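Local coordinates for substrate binding periplasmic protein (PDB 3LOP) that probably captures leucine or related amino acids in the periplasm as the substrate-binding component of a transport system, at residues Arg66-Ala69 with Arg70-Pro74. Sequence-based numbering, arbitrary orientation.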
# COMPACT_ATOMS: atom_id res chain seq x y z
N ARG A 66 -0.98 1.28 20.80
CA ARG A 66 -0.79 1.83 22.14
C ARG A 66 -0.09 0.81 23.04
O ARG A 66 0.87 1.14 23.74
CB ARG A 66 -2.13 2.23 22.75
CG ARG A 66 -2.01 2.71 24.19
CD ARG A 66 -3.29 3.37 24.69
NE ARG A 66 -3.45 4.72 24.14
CZ ARG A 66 -4.48 5.11 23.40
NH1 ARG A 66 -5.46 4.26 23.12
NH2 ARG A 66 -4.55 6.36 22.96
N ASP A 67 -0.57 -0.43 23.02
CA ASP A 67 0.04 -1.49 23.84
C ASP A 67 1.50 -1.73 23.47
O ASP A 67 2.37 -1.77 24.35
CB ASP A 67 -0.73 -2.81 23.69
CG ASP A 67 -2.12 -2.76 24.28
OD1 ASP A 67 -2.36 -1.98 25.22
OD2 ASP A 67 -2.99 -3.53 23.80
N MSE A 68 1.78 -1.91 22.18
CA MSE A 68 3.15 -2.16 21.76
C MSE A 68 4.09 -0.97 22.00
O MSE A 68 5.27 -1.16 22.29
CB MSE A 68 3.19 -2.59 20.27
CG MSE A 68 3.15 -4.14 20.06
SE MSE A 68 3.21 -4.78 18.24
CE MSE A 68 1.74 -3.86 17.85
N ALA A 69 3.57 0.24 21.88
CA ALA A 69 4.40 1.43 22.10
C ALA A 69 4.89 1.51 23.54
O ALA A 69 5.93 2.10 23.82
CB ALA A 69 3.62 2.69 21.74
N ARG A 70 4.12 0.93 24.45
CA ARG A 70 4.46 0.96 25.86
C ARG A 70 5.32 -0.20 26.34
O ARG A 70 6.19 -0.03 27.19
CB ARG A 70 3.18 1.02 26.69
CG ARG A 70 2.35 2.26 26.41
CD ARG A 70 1.10 2.29 27.26
NE ARG A 70 0.34 3.52 27.02
CZ ARG A 70 -0.74 3.88 27.71
NH1 ARG A 70 -1.19 3.10 28.69
NH2 ARG A 70 -1.36 5.01 27.43
N VAL A 71 5.07 -1.38 25.79
CA VAL A 71 5.80 -2.58 26.19
C VAL A 71 7.04 -2.93 25.38
O VAL A 71 8.03 -3.41 25.93
CB VAL A 71 4.86 -3.80 26.19
CG1 VAL A 71 5.63 -5.06 26.57
CG2 VAL A 71 3.70 -3.57 27.15
N ASP A 72 7.00 -2.70 24.07
CA ASP A 72 8.12 -3.07 23.22
C ASP A 72 9.21 -2.02 22.98
O ASP A 72 10.16 -2.27 22.24
CB ASP A 72 7.60 -3.58 21.88
CG ASP A 72 6.76 -4.84 22.03
OD1 ASP A 72 7.28 -5.82 22.59
OD2 ASP A 72 5.60 -4.84 21.59
N ASN A 73 9.08 -0.85 23.61
CA ASN A 73 10.07 0.22 23.46
C ASN A 73 10.49 0.43 22.01
O ASN A 73 11.68 0.48 21.70
CB ASN A 73 11.32 -0.09 24.29
CG ASN A 73 11.00 -0.39 25.74
OD1 ASN A 73 10.46 0.45 26.46
ND2 ASN A 73 11.33 -1.60 26.18
N PRO A 74 9.53 0.58 21.09
CA PRO A 74 9.87 0.78 19.68
C PRO A 74 10.29 2.21 19.35
O PRO A 74 9.91 3.15 20.04
CB PRO A 74 8.59 0.40 18.97
CG PRO A 74 7.55 0.94 19.89
CD PRO A 74 8.06 0.49 21.26
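Asp67 with Val71, and Met68 with Asp72, close the last turn of helix 58-71 through backbone bonds. Val71 N donates to Asp67 O (3.1 Å), and Asp72 N donates to Met68 O at 2.9 Å, both in the regular i to i+4 pattern. Arg70 N instead divides its hydrogen between Asp67 O (i to i+3, 3.2 Å), which it approaches from above the carbonyl plane, and Arg66 O (i to i+4), a weak bond at 3.3 Å and 135°. Asn73 then leaves the helix with positive phi, and the chain leads on toward the next strand of the sheet.

Among the side chains, Arg66 and Arg70 run side by side in the same direction. CG of Arg66, anti to its own backbone N (chi1 175°), lies over one face of the Arg70 guanidinium, 3.8 Å from Arg70 NE, while Arg66 CD comes within 3.7 Å of Arg70 NH2. The two guanidinium planes are 67° apart, which excludes a parallel stack. Arg66 NE and Arg70 NH2 both form salt bridges to Glu97 OE2 of helix 94-98.

On the buried side, selenomethionine Met68 crosses Asp72. Its CG lies 3.0 Å from Asp72 OD2, a tight approach rather than a hydrogen bond, reached with a Met68 chi1 away from a staggered value. Both side chains also touch Val50 and Ile9 of neighbouring strands. Pro74 packs its CD 3.4 Å from Met68 O.

This is a helix-to-strand connection of the parallel, Rossmann-like sheet in a periplasmic binding protein lobe. The shared Glu97 oxygen probably offsets the closeness of two like charges, pinning the exposed side of the helix end to helix 94-98, while Met68 packs on Val50 and Ile9 and Pro74 on Ile9.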